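Local coordinates for protein GphF Dehydratase 1 (Archangium violaceum, PDB 6MBF) that probably removes water from a growing polyketide and takes part in olefin rearrangement in the gephyronic acid polyketide synthase, at residues Asp33-Leu38 with Ala194-His199; Thr53-Ala58 with Glu77-Trp82; Phe207-Ala212 with Val242-Arg247; His249-Thr254 with Gln258-Asp263. All coordinates share one frame; numbering follows the deposited sequence.

Contact 1 (Asp33-Leu38 with Ala194-His199); sequences DRPAYL and ASYELH
P35 meets Y196 first, and the hydroxyl end of the tyrosine does the touching. Y196 OH lies 3.4 Å from P35 CG and 3.5 Å from P35 CB, so it rests against the CB-CG edge of the pyrrolidine ring. The peptide bond before P35 is cis, which kinks the chain there. P35 O then accepts a backbone bond from L38 N at 3.0 Å, which begins the 3-10 segment from A36 onward.

Y37 stands on this turn. Its CG sits between the backbone N and the carbonyl carbon (chi1 85°), which turns the ring toward 194-199. Y196 OH arrives at the edge of the Y37 ring, near its plane, 4.0 Å from CE2. The two tyrosine side chains meet at a slant and are not stacked. The hydroxyl of Y37 instead bonds to T53 OG1 on helix 52-65.

Within its own segment, Y196 CE2 lies 3.5 Å above one face of the H199 ring, toward its rim. H199 is the N-cap of helix 200-214, and its ND1 bonds to A201 N. The contact joins the loop ahead of strand 42-43 to the N-terminal end of helix 200-214. This is buried loop-to-loop packing in a dehydratase of the double hot-dog fold.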
loop_
_atom_site.group_PDB
_atom_site.type_symbol
_atom_site.label_atom_id
_atom_site.label_comp_id
_atom_site.label_asym_id
_atom_site.label_seq_id
_atom_site.Cartn_x
_atom_site.Cartn_y
_atom_site.Cartn_z
ATOM N N ASP A 33 -2.655 -8.152 -15.446
ATOM C CA ASP A 33 -1.987 -9.447 -15.436
ATOM C C ASP A 33 -0.553 -9.403 -14.912
ATOM O O ASP A 33 0.008 -10.467 -14.619
ATOM C CB ASP A 33 -1.970 -10.040 -16.850
ATOM C CG ASP A 33 -3.358 -10.234 -17.408
ATOM O OD1 ASP A 33 -4.234 -10.710 -16.648
ATOM O OD2 ASP A 33 -3.572 -9.903 -18.593
ATOM N N ARG A 34 0.061 -8.225 -14.800
ATOM C CA ARG A 34 1.469 -8.168 -14.421
ATOM C C ARG A 34 1.806 -6.805 -13.834
ATOM O O ARG A 34 1.732 -5.800 -14.547
ATOM C CB ARG A 34 2.381 -8.439 -15.621
ATOM C CG ARG A 34 3.838 -8.672 -15.220
ATOM C CD ARG A 34 4.833 -7.899 -16.073
ATOM N NE ARG A 34 4.633 -6.449 -16.006
ATOM C CZ ARG A 34 5.181 -5.639 -15.101
ATOM N NH1 ARG A 34 5.977 -6.110 -14.144
ATOM N NH2 ARG A 34 4.927 -4.337 -15.151
ATOM N N PRO A 35 2.155 -6.714 -12.540
ATOM C CA PRO A 35 2.076 -7.776 -11.527
ATOM C C PRO A 35 0.654 -8.300 -11.346
ATOM O O PRO A 35 -0.308 -7.535 -11.458
ATOM C CB PRO A 35 2.560 -7.083 -10.247
ATOM C CG PRO A 35 3.403 -5.960 -10.724
ATOM C CD PRO A 35 2.755 -5.483 -11.993
ATOM N N ALA A 36 0.537 -9.602 -11.083
ATOM C CA ALA A 36 -0.769 -10.259 -11.109
ATOM C C ALA A 36 -1.723 -9.701 -10.058
ATOM O O ALA A 36 -2.942 -9.707 -10.275
ATOM C CB ALA A 36 -0.600 -11.764 -10.913
ATOM N N TYR A 37 -1.205 -9.216 -8.925
ATOM C CA TYR A 37 -2.096 -8.708 -7.885
ATOM C C TYR A 37 -2.853 -7.464 -8.333
ATOM O O TYR A 37 -3.866 -7.117 -7.711
ATOM C CB TYR A 37 -1.321 -8.403 -6.589
ATOM C CG TYR A 37 -0.686 -7.028 -6.558
ATOM C CD1 TYR A 37 -1.387 -5.919 -6.077
ATOM C CD2 TYR A 37 0.618 -6.832 -6.994
ATOM C CE1 TYR A 37 -0.812 -4.654 -6.057
ATOM C CE2 TYR A 37 1.201 -5.571 -6.963
ATOM C CZ TYR A 37 0.485 -4.491 -6.502
ATOM O OH TYR A 37 1.066 -3.246 -6.491
ATOM N N LEU A 38 -2.368 -6.769 -9.364
ATOM C CA LEU A 38 -3.080 -5.629 -9.931
ATOM C C LEU A 38 -4.405 -6.021 -10.568
ATOM O O LEU A 38 -5.214 -5.133 -10.852
ATOM C CB LEU A 38 -2.217 -4.915 -10.977
ATOM C CG LEU A 38 -0.944 -4.207 -10.496
ATOM C CD1 LEU A 38 -0.330 -3.461 -11.668
ATOM C CD2 LEU A 38 -1.234 -3.260 -9.333
ATOM N N ALA A 194 12.656 -10.534 -3.443
ATOM C CA ALA A 194 13.743 -9.746 -4.006
ATOM C C ALA A 194 13.251 -8.615 -4.898
ATOM O O ALA A 194 14.055 -7.761 -5.285
ATOM C CB ALA A 194 14.694 -10.646 -4.796
ATOM N N SER A 195 11.961 -8.579 -5.229
ATOM C CA SER A 195 11.484 -7.650 -6.242
ATOM C C SER A 195 10.973 -6.336 -5.674
ATOM O O SER A 195 10.978 -5.331 -6.396
ATOM C CB SER A 195 10.368 -8.296 -7.074
ATOM O OG SER A 195 10.864 -9.398 -7.810
ATOM N N TYR A 196 10.531 -6.318 -4.422
ATOM C CA TYR A 196 9.881 -5.157 -3.830
ATOM C C TYR A 196 10.624 -4.712 -2.578
ATOM O O TYR A 196 11.225 -5.524 -1.866
ATOM C CB TYR A 196 8.421 -5.458 -3.440
ATOM C CG TYR A 196 7.506 -5.782 -4.597
ATOM C CD1 TYR A 196 6.968 -4.778 -5.394
ATOM C CD2 TYR A 196 7.171 -7.099 -4.888
ATOM C CE1 TYR A 196 6.114 -5.084 -6.465
ATOM C CE2 TYR A 196 6.326 -7.414 -5.939
ATOM C CZ TYR A 196 5.799 -6.405 -6.726
ATOM O OH TYR A 196 4.958 -6.717 -7.775
ATOM N N GLU A 197 10.544 -3.416 -2.277
ATOM C CA GLU A 197 11.008 -2.978 -0.971
ATOM C C GLU A 197 10.111 -3.544 0.120
ATOM O O GLU A 197 10.590 -4.181 1.064
ATOM C CB GLU A 197 11.065 -1.453 -0.908
ATOM C CG GLU A 197 11.735 -0.812 -2.135
ATOM C CD GLU A 197 13.224 -1.159 -2.251
ATOM O OE1 GLU A 197 13.821 -0.918 -3.322
ATOM O OE2 GLU A 197 13.800 -1.683 -1.285
ATOM N N LEU A 198 8.800 -3.335 -0.007
ATOM C CA LEU A 198 7.807 -3.976 0.855
ATOM C C LEU A 198 6.677 -4.455 -0.040
ATOM O O LEU A 198 5.981 -3.637 -0.653
ATOM C CB LEU A 198 7.287 -3.010 1.915
ATOM C CG LEU A 198 6.294 -3.623 2.898
ATOM C CD1 LEU A 198 6.949 -4.740 3.704
ATOM C CD2 LEU A 198 5.751 -2.559 3.808
ATOM N N HIS A 199 6.496 -5.771 -0.131
ATOM C CA HIS A 199 5.540 -6.309 -1.083
ATOM C C HIS A 199 4.168 -5.659 -0.893
ATOM O O HIS A 199 3.644 -5.640 0.230
ATOM C CB HIS A 199 5.426 -7.829 -0.942
ATOM C CG HIS A 199 4.888 -8.493 -2.169
ATOM N ND1 HIS A 199 3.673 -8.152 -2.722
ATOM C CD2 HIS A 199 5.409 -9.458 -2.964
ATOM C CE1 HIS A 199 3.468 -8.878 -3.807
ATOM N NE2 HIS A 199 4.509 -9.673 -3.980
#

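Contact 2 (Thr53-Ala58 with Glu77-Trp82); sequences TYLEMA and EDVTVW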
loop_
_atom_site.group_PDB
_atom_site.type_symbol
_atom_site.label_atom_id
_atom_site.label_comp_id
_atom_site.label_asym_id
_atom_site.label_seq_id
_atom_site.Cartn_x
_atom_site.Cartn_y
_atom_site.Cartn_z
ATOM N N THR A 53 0.285 0.182 -3.905
ATOM C CA THR A 53 1.132 0.245 -5.089
ATOM C C THR A 53 1.946 1.532 -5.114
ATOM O O THR A 53 3.151 1.511 -5.390
ATOM C CB THR A 53 0.259 0.145 -6.343
ATOM O OG1 THR A 53 -0.532 -1.055 -6.280
ATOM C CG2 THR A 53 1.117 0.143 -7.609
ATOM N N TYR A 54 1.299 2.657 -4.797
ATOM C CA TYR A 54 1.975 3.953 -4.841
ATOM C C TYR A 54 2.989 4.081 -3.714
ATOM O O TYR A 54 4.061 4.669 -3.902
ATOM C CB TYR A 54 0.941 5.079 -4.760
ATOM C CG TYR A 54 -0.191 4.898 -5.742
ATOM C CD1 TYR A 54 0.071 4.628 -7.079
ATOM C CD2 TYR A 54 -1.519 4.964 -5.331
ATOM C CE1 TYR A 54 -0.960 4.443 -7.990
ATOM C CE2 TYR A 54 -2.562 4.780 -6.236
ATOM C CZ TYR A 54 -2.276 4.521 -7.563
ATOM O OH TYR A 54 -3.304 4.334 -8.466
ATOM N N LEU A 55 2.671 3.548 -2.535
ATOM C CA LEU A 55 3.635 3.590 -1.439
ATOM C C LEU A 55 4.889 2.795 -1.789
ATOM O O LEU A 55 6.013 3.244 -1.522
ATOM C CB LEU A 55 2.991 3.055 -0.160
ATOM C CG LEU A 55 1.794 3.847 0.378
ATOM C CD1 LEU A 55 1.262 3.216 1.658
ATOM C CD2 LEU A 55 2.208 5.292 0.627
ATOM N N GLU A 56 4.717 1.618 -2.405
ATOM C CA GLU A 56 5.874 0.823 -2.811
ATOM C C GLU A 56 6.701 1.551 -3.866
ATOM O O GLU A 56 7.933 1.587 -3.785
ATOM C CB GLU A 56 5.436 -0.554 -3.331
ATOM C CG GLU A 56 6.540 -1.303 -4.115
ATOM C CD GLU A 56 7.783 -1.646 -3.287
ATOM O OE1 GLU A 56 7.785 -1.510 -2.039
ATOM O OE2 GLU A 56 8.782 -2.068 -3.901
ATOM N N MET A 57 6.039 2.129 -4.870
ATOM C CA MET A 57 6.771 2.872 -5.890
ATOM C C MET A 57 7.593 3.995 -5.267
ATOM O O MET A 57 8.747 4.221 -5.653
ATOM C CB MET A 57 5.799 3.416 -6.926
ATOM C CG MET A 57 5.173 2.316 -7.785
ATOM S SD MET A 57 3.857 2.922 -8.858
ATOM C CE MET A 57 4.797 3.881 -10.047
ATOM N N ALA A 58 7.027 4.685 -4.274
ATOM C CA ALA A 58 7.744 5.778 -3.621
ATOM C C ALA A 58 8.917 5.265 -2.791
ATOM O O ALA A 58 10.002 5.861 -2.813
ATOM C CB ALA A 58 6.784 6.593 -2.759
ATOM N N GLU A 77 6.427 10.548 3.022
ATOM C CA GLU A 77 5.574 11.397 3.847
ATOM C C GLU A 77 4.578 12.158 2.980
ATOM O O GLU A 77 4.758 12.305 1.767
ATOM C CB GLU A 77 6.410 12.389 4.681
ATOM C CG GLU A 77 7.243 11.737 5.773
ATOM C CD GLU A 77 8.052 12.743 6.571
ATOM O OE1 GLU A 77 8.428 12.432 7.723
ATOM O OE2 GLU A 77 8.312 13.844 6.046
ATOM N N ASP A 78 3.511 12.639 3.628
ATOM C CA ASP A 78 2.567 13.574 3.007
ATOM C C ASP A 78 1.928 12.979 1.760
ATOM O O ASP A 78 1.813 13.647 0.731
ATOM C CB ASP A 78 3.240 14.904 2.641
ATOM C CG ASP A 78 3.588 15.753 3.835
ATOM O OD1 ASP A 78 4.557 16.539 3.719
ATOM O OD2 ASP A 78 2.904 15.649 4.872
ATOM N N VAL A 79 1.539 11.707 1.830
ATOM C CA VAL A 79 1.003 11.022 0.657
ATOM C C VAL A 79 -0.470 11.362 0.504
ATOM O O VAL A 79 -1.251 11.248 1.457
ATOM C CB VAL A 79 1.200 9.503 0.763
ATOM C CG1 VAL A 79 0.635 8.806 -0.474
ATOM C CG2 VAL A 79 2.666 9.173 0.952
ATOM N N THR A 80 -0.852 11.762 -0.703
ATOM C CA THR A 80 -2.243 11.950 -1.085
ATOM C C THR A 80 -2.526 11.097 -2.315
ATOM O O THR A 80 -1.750 11.121 -3.276
ATOM C CB THR A 80 -2.537 13.435 -1.377
ATOM O OG1 THR A 80 -2.382 14.210 -0.176
ATOM C CG2 THR A 80 -3.957 13.617 -1.922
ATOM N N VAL A 81 -3.624 10.341 -2.278
ATOM C CA VAL A 81 -4.145 9.649 -3.456
ATOM C C VAL A 81 -5.195 10.546 -4.105
ATOM O O VAL A 81 -6.234 10.834 -3.504
ATOM C CB VAL A 81 -4.743 8.284 -3.085
ATOM C CG1 VAL A 81 -5.340 7.603 -4.315
ATOM C CG2 VAL A 81 -3.699 7.404 -2.421
ATOM N N TRP A 82 -4.930 10.981 -5.338
ATOM C CA TRP A 82 -5.774 11.953 -6.029
ATOM C C TRP A 82 -6.886 11.329 -6.865
ATOM O O TRP A 82 -8.023 11.817 -6.842
ATOM C CB TRP A 82 -4.903 12.837 -6.918
ATOM C CG TRP A 82 -3.932 13.625 -6.118
ATOM C CD1 TRP A 82 -2.623 13.324 -5.882
ATOM C CD2 TRP A 82 -4.205 14.829 -5.395
ATOM N NE1 TRP A 82 -2.057 14.284 -5.081
ATOM C CE2 TRP A 82 -3.007 15.220 -4.771
ATOM C CE3 TRP A 82 -5.342 15.625 -5.232
ATOM C CZ2 TRP A 82 -2.915 16.368 -3.984
ATOM C CZ3 TRP A 82 -5.250 16.764 -4.453
ATOM C CH2 TRP A 82 -4.045 17.125 -3.837
#
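L55 carries CG beside its backbone N, opposite the carbonyl carbon (chi1 -63°), and its CD1 continues the chain in extended form (chi2 -179°). The other methyl, CD2, is thereby turned out to V79. V79 has CG1 opposite its backbone N and CG2 opposite its carbonyl carbon, which puts both methyls within reach of L55 CD2. L55 CD2 fits against this fork, 3.9 Å from V79 CG2 and 4.0 Å from V79 CG1.

One residue back on the helix, Y54 points toward the strand. Its CD2 lies 4.4 Å from V81 CG2. This approach to the ring is slanted, and it is looser than the leucine-valine pair. The contact is wholly apolar and buries 145 Å² in all. V79 and V81, two residues apart on strand 79-81, thus take up consecutive residues of the helix.

Helix 52-65 here packs on the sheet, as the central helix of a hot-dog fold does. The side chain of Y54 also touches A124 of strand 121-131 and I106 of strand 103-109. On the strand side, V79 and V81 pair through their backbones with C229 and L227 of strand 224-234. L55 also reaches L203 of helix 200-214.

Contact 3 (Phe207-Ala212 with Val242-Arg247); sequences FQCVFA and VRVHLR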
loop_
_atom_site.group_PDB
_atom_site.type_symbol
_atom_site.label_atom_id
_atom_site.label_comp_id
_atom_site.label_asym_id
_atom_site.label_seq_id
_atom_site.Cartn_x
_atom_site.Cartn_y
_atom_site.Cartn_z
ATOM N N PHE A 207 -3.223 -3.407 6.062
ATOM C CA PHE A 207 -4.335 -2.465 5.999
ATOM C C PHE A 207 -5.671 -3.192 6.089
ATOM O O PHE A 207 -6.621 -2.666 6.680
ATOM C CB PHE A 207 -4.250 -1.624 4.721
ATOM C CG PHE A 207 -3.082 -0.649 4.683
ATOM C CD1 PHE A 207 -2.187 -0.533 5.747
ATOM C CD2 PHE A 207 -2.881 0.142 3.562
ATOM C CE1 PHE A 207 -1.107 0.378 5.689
ATOM C CE2 PHE A 207 -1.818 1.043 3.499
ATOM C CZ PHE A 207 -0.934 1.162 4.553
ATOM N N GLN A 208 -5.754 -4.418 5.556
ATOM C CA GLN A 208 -6.999 -5.176 5.668
ATOM C C GLN A 208 -7.303 -5.569 7.116
ATOM O O GLN A 208 -8.475 -5.765 7.465
ATOM C CB GLN A 208 -6.953 -6.411 4.762
ATOM C CG GLN A 208 -7.109 -6.106 3.261
ATOM C CD GLN A 208 -7.599 -7.313 2.509
ATOM O OE1 GLN A 208 -8.598 -7.927 2.898
ATOM N NE2 GLN A 208 -6.894 -7.687 1.440
ATOM N N CYS A 209 -6.280 -5.692 7.970
ATOM C CA CYS A 209 -6.525 -5.850 9.401
ATOM C C CYS A 209 -7.312 -4.667 9.954
ATOM O O CYS A 209 -8.192 -4.841 10.810
ATOM C CB CYS A 209 -5.205 -6.009 10.159
ATOM S SG CYS A 209 -4.304 -7.541 9.817
ATOM N N VAL A 210 -7.017 -3.453 9.478
ATOM C CA VAL A 210 -7.807 -2.295 9.893
ATOM C C VAL A 210 -9.238 -2.440 9.398
ATOM O O VAL A 210 -10.196 -2.176 10.141
ATOM C CB VAL A 210 -7.178 -0.979 9.394
ATOM C CG1 VAL A 210 -7.953 0.222 9.969
ATOM C CG2 VAL A 210 -5.709 -0.896 9.752
ATOM N N PHE A 211 -9.402 -2.875 8.142
ATOM C CA PHE A 211 -10.739 -3.098 7.586
ATOM C C PHE A 211 -11.535 -4.077 8.436
ATOM O O PHE A 211 -12.726 -3.861 8.703
ATOM C CB PHE A 211 -10.642 -3.647 6.161
ATOM C CG PHE A 211 -10.076 -2.689 5.146
ATOM C CD1 PHE A 211 -9.942 -1.334 5.409
ATOM C CD2 PHE A 211 -9.720 -3.163 3.892
ATOM C CE1 PHE A 211 -9.442 -0.477 4.433
ATOM C CE2 PHE A 211 -9.212 -2.310 2.921
ATOM C CZ PHE A 211 -9.077 -0.969 3.197
ATOM N N ALA A 212 -10.896 -5.177 8.846
ATOM C CA ALA A 212 -11.592 -6.205 9.613
ATOM C C ALA A 212 -12.107 -5.656 10.937
ATOM O O ALA A 212 -13.182 -6.049 11.399
ATOM C CB ALA A 212 -10.664 -7.402 9.848
ATOM N N VAL A 242 5.114 -10.721 8.890
ATOM C CA VAL A 242 5.185 -9.798 10.016
ATOM C C VAL A 242 4.050 -10.077 10.988
ATOM O O VAL A 242 3.044 -10.712 10.653
ATOM C CB VAL A 242 5.107 -8.303 9.605
ATOM C CG1 VAL A 242 6.300 -7.888 8.737
ATOM C CG2 VAL A 242 3.790 -8.013 8.904
ATOM N N ARG A 243 4.229 -9.593 12.205
ATOM C CA ARG A 243 3.121 -9.319 13.101
ATOM C C ARG A 243 2.909 -7.814 13.104
ATOM O O ARG A 243 3.870 -7.043 13.164
ATOM C CB ARG A 243 3.393 -9.836 14.513
ATOM C CG ARG A 243 3.476 -11.359 14.588
ATOM C CD ARG A 243 3.474 -11.802 16.049
ATOM N NE ARG A 243 3.490 -13.258 16.187
ATOM C CZ ARG A 243 4.594 -13.996 16.263
ATOM N NH1 ARG A 243 5.796 -13.430 16.216
ATOM N NH2 ARG A 243 4.497 -15.313 16.383
ATOM N N VAL A 244 1.660 -7.390 12.996
ATOM C CA VAL A 244 1.354 -5.974 12.852
ATOM C C VAL A 244 0.460 -5.547 14.004
ATOM O O VAL A 244 -0.528 -6.222 14.314
ATOM C CB VAL A 244 0.697 -5.660 11.494
ATOM C CG1 VAL A 244 -0.503 -6.576 11.229
ATOM C CG2 VAL A 244 0.307 -4.188 11.433
ATOM N N HIS A 245 0.825 -4.450 14.654
ATOM C CA HIS A 245 -0.037 -3.808 15.632
ATOM C C HIS A 245 -0.691 -2.600 14.973
ATOM O O HIS A 245 -0.013 -1.807 14.314
ATOM C CB HIS A 245 0.765 -3.394 16.868
ATOM C CG HIS A 245 -0.044 -2.670 17.891
ATOM N ND1 HIS A 245 0.372 -1.488 18.463
ATOM C CD2 HIS A 245 -1.261 -2.938 18.422
ATOM C CE1 HIS A 245 -0.545 -1.069 19.318
ATOM N NE2 HIS A 245 -1.546 -1.929 19.307
ATOM N N LEU A 246 -2.009 -2.467 15.125
ATOM C CA LEU A 246 -2.727 -1.340 14.545
ATOM C C LEU A 246 -3.571 -0.664 15.614
ATOM O O LEU A 246 -4.024 -1.307 16.567
ATOM C CB LEU A 246 -3.619 -1.771 13.366
ATOM C CG LEU A 246 -4.883 -2.575 13.702
ATOM C CD1 LEU A 246 -6.091 -1.664 13.971
ATOM C CD2 LEU A 246 -5.215 -3.504 12.578
ATOM N N ARG A 247 -3.773 0.642 15.453
ATOM C CA ARG A 247 -4.633 1.403 16.355
ATOM C C ARG A 247 -5.510 2.344 15.538
ATOM O O ARG A 247 -5.006 3.234 14.848
ATOM C CB ARG A 247 -3.816 2.189 17.393
ATOM C CG ARG A 247 -4.689 3.084 18.288
ATOM C CD ARG A 247 -3.877 3.848 19.355
ATOM N NE ARG A 247 -3.202 2.956 20.295
ATOM C CZ ARG A 247 -1.888 2.934 20.520
ATOM N NH1 ARG A 247 -1.074 3.761 19.868
ATOM N NH2 ARG A 247 -1.383 2.080 21.404
#
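L246 faces C209 and V210 where helix 200-214 lies across strand 241-248, the helix-on-sheet packing of a hot-dog fold. The local axes pass 9.0 Å apart and cross at -48°. L246 and V244 both point from the strand toward the helix. C209 points toward the strand, while V210 stands at the flank and meets L246 at a slant.

L246 holds CG between its backbone N and carbonyl carbon (chi1 72°). This carries CD2 in over the helix backbone, beside the peptide joining C209 and V210. L246 CD2 is 3.6 Å from V210 N and 3.9 Å from V210 CG2. C209 turns its sulfur along the strand to V244, with SG 4.2 Å from V244 CG1. Beyond the pair, C209 also touches I169 and L172 of strand 169-175, and V210 touches L264 of strand 259-267. The tightest point is L246 CD2 on C209 CB, at 3.5 Å, closer than usual for two carbons.

Contact 4 (His249-Thr254 with Gln258-Asp263); sequences HPPRST and QTHTAD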
loop_
_atom_site.group_PDB
_atom_site.type_symbol
_atom_site.label_atom_id
_atom_site.label_comp_id
_atom_site.label_asym_id
_atom_site.label_seq_id
_atom_site.Cartn_x
_atom_site.Cartn_y
_atom_site.Cartn_z
ATOM N N HIS A 249 -8.000 5.456 15.250
ATOM C CA HIS A 249 -8.321 6.679 15.956
ATOM C C HIS A 249 -9.798 6.665 16.350
ATOM O O HIS A 249 -10.594 5.931 15.764
ATOM C CB HIS A 249 -8.007 7.892 15.078
ATOM C CG HIS A 249 -6.545 8.109 14.847
ATOM N ND1 HIS A 249 -6.032 9.315 14.419
ATOM C CD2 HIS A 249 -5.484 7.278 14.990
ATOM C CE1 HIS A 249 -4.720 9.218 14.303
ATOM N NE2 HIS A 249 -4.360 7.993 14.644
ATOM N N PRO A 250 -10.186 7.459 17.347
ATOM C CA PRO A 250 -11.596 7.501 17.750
ATOM C C PRO A 250 -12.478 7.932 16.591
ATOM O O PRO A 250 -12.220 8.962 15.952
ATOM C CB PRO A 250 -11.616 8.536 18.890
ATOM C CG PRO A 250 -10.310 9.240 18.827
ATOM C CD PRO A 250 -9.334 8.277 18.225
ATOM N N PRO A 251 -13.506 7.155 16.276
ATOM C CA PRO A 251 -14.387 7.502 15.159
ATOM C C PRO A 251 -15.366 8.596 15.554
ATOM O O PRO A 251 -15.652 8.820 16.730
ATOM C CB PRO A 251 -15.126 6.191 14.857
ATOM C CG PRO A 251 -14.629 5.184 15.862
ATOM C CD PRO A 251 -13.940 5.928 16.955
ATOM N N ARG A 252 -15.884 9.284 14.540
ATOM C CA ARG A 252 -16.841 10.344 14.829
ATOM C C ARG A 252 -18.218 9.783 15.160
ATOM O O ARG A 252 -18.979 10.423 15.892
ATOM C CB ARG A 252 -16.911 11.329 13.654
ATOM C CG ARG A 252 -17.288 10.713 12.314
ATOM C CD ARG A 252 -18.798 10.742 12.067
ATOM N NE ARG A 252 -19.185 10.022 10.855
ATOM C CZ ARG A 252 -19.404 10.599 9.676
ATOM N NH1 ARG A 252 -19.278 11.912 9.544
ATOM N NH2 ARG A 252 -19.755 9.863 8.629
ATOM N N SER A 253 -18.545 8.592 14.656
ATOM C CA SER A 253 -19.853 7.981 14.859
ATOM C C SER A 253 -19.686 6.538 15.310
ATOM O O SER A 253 -18.773 5.837 14.858
ATOM C CB SER A 253 -20.693 8.032 13.575
ATOM O OG SER A 253 -21.929 7.357 13.742
ATOM N N THR A 254 -20.557 6.108 16.228
ATOM C CA THR A 254 -20.651 4.698 16.595
ATOM C C THR A 254 -21.561 3.921 15.659
ATOM O O THR A 254 -21.678 2.699 15.798
ATOM C CB THR A 254 -21.172 4.539 18.030
ATOM O OG1 THR A 254 -22.486 5.110 18.123
ATOM C CG2 THR A 254 -20.249 5.219 19.019
ATOM N N GLN A 258 -17.831 8.004 7.433
ATOM C CA GLN A 258 -17.276 8.199 6.100
ATOM C C GLN A 258 -15.762 8.064 6.086
ATOM O O GLN A 258 -15.193 7.770 5.028
ATOM C CB GLN A 258 -17.658 9.571 5.543
ATOM C CG GLN A 258 -19.129 9.703 5.192
ATOM C CD GLN A 258 -19.596 8.632 4.222
ATOM O OE1 GLN A 258 -18.997 8.427 3.163
ATOM N NE2 GLN A 258 -20.668 7.935 4.584
ATOM N N THR A 259 -15.102 8.277 7.226
ATOM C CA THR A 259 -13.649 8.228 7.291
ATOM C C THR A 259 -13.193 7.524 8.559
ATOM O O THR A 259 -13.905 7.486 9.571
ATOM C CB THR A 259 -13.009 9.626 7.255
ATOM O OG1 THR A 259 -13.473 10.388 8.377
ATOM C CG2 THR A 259 -13.355 10.355 5.965
ATOM N N HIS A 260 -11.987 6.961 8.482
ATOM C CA HIS A 260 -11.258 6.450 9.632
ATOM C C HIS A 260 -9.791 6.814 9.463
ATOM O O HIS A 260 -9.328 7.103 8.354
ATOM C CB HIS A 260 -11.382 4.931 9.790
ATOM C CG HIS A 260 -12.671 4.486 10.394
ATOM N ND1 HIS A 260 -12.911 4.542 11.748
ATOM C CD2 HIS A 260 -13.783 3.952 9.833
ATOM C CE1 HIS A 260 -14.121 4.074 11.998
ATOM N NE2 HIS A 260 -14.671 3.709 10.853
ATOM N N THR A 261 -9.067 6.787 10.575
ATOM C CA THR A 261 -7.620 6.984 10.579
ATOM C C THR A 261 -6.997 5.898 11.443
ATOM O O THR A 261 -7.583 5.489 12.449
ATOM C CB THR A 261 -7.240 8.383 11.098
ATOM O OG1 THR A 261 -7.897 9.387 10.317
ATOM C CG2 THR A 261 -5.728 8.613 11.013
ATOM N N ALA A 262 -5.823 5.403 11.041
ATOM C CA ALA A 262 -5.160 4.351 11.795
ATOM C C ALA A 262 -3.651 4.537 11.742
ATOM O O ALA A 262 -3.105 5.066 10.767
ATOM C CB ALA A 262 -5.529 2.955 11.261
ATOM N N ASP A 263 -2.989 4.086 12.806
ATOM C CA ASP A 263 -1.542 3.950 12.869
ATOM C C ASP A 263 -1.189 2.466 12.924
ATOM O O ASP A 263 -1.941 1.656 13.472
ATOM C CB ASP A 263 -0.971 4.665 14.099
ATOM C CG ASP A 263 -1.439 6.095 14.206
ATOM O OD1 ASP A 263 -1.328 6.825 13.202
ATOM O OD2 ASP A 263 -1.918 6.487 15.294
HETATM O O HOH W 1 -10.840 6.163 12.993
HETATM O O HOH W 2 -14.419 8.872 11.903
#
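The long beta-hairpin connection between strands 241-248 and 259-267 folds back here, and H249 carries the antiparallel pairing past the end of the first strand. H249 N donates to T261 O at 2.8 Å, nearly straight at 175°. The imidazole of H249 lies over T261, whose CG2 sits 3.6 Å from the ring centroid in a CH-pi contact. At the ring edge, H249 NE2 donates to D263 OD2 at 2.9 Å. The carboxylate is met from above its plane, and the two planes are 62° apart. D263 OD1 is held by A279 N, so both oxygens are engaged. With an alanine at H249, D263 OD2 would probably lose its imidazole partner and the T261 methyl its ring cover.

Farther out, waters bridge the widening gap. One donates to H249 O at 2.8 Å, accepts from T261 N and bonds to H260 ND1. H260 NE2 is bonded to E218 OE1. A second links R252 N to T259 O. P251 CB packs 3.7 Å from H260 CE1, and R252 runs alongside Q258.

Strand 259-267 lies between strands 241-248 and 273-284, pairing with the latter through H260 and L282. H260 touches I214 and A262 touches V210, both of helix 200-214.

From the N terminus, loop 33-38 opens contact 1, which closes only at 194-199. Contact 2 is nested inside that long loop and joins helix 52-65 to strand 73-81. The two touch, with E197 N probably hydrogen-bonded to E56 OE2. Contacts 3 and 4 follow in series after contact 1 closes. Contact 3 closes the loop between helix 200-214 and strand 241-248, setting the helix on the strand. Contact 4 closes the loop between strands 241-248 and 259-267. They meet where R247 N probably bonds to D263 O. L55 against F207 links contacts 2 and 3, bringing helices 52-65 and 200-214 together. Contacts 1 and 4 lie on opposite sides of the chain's centre.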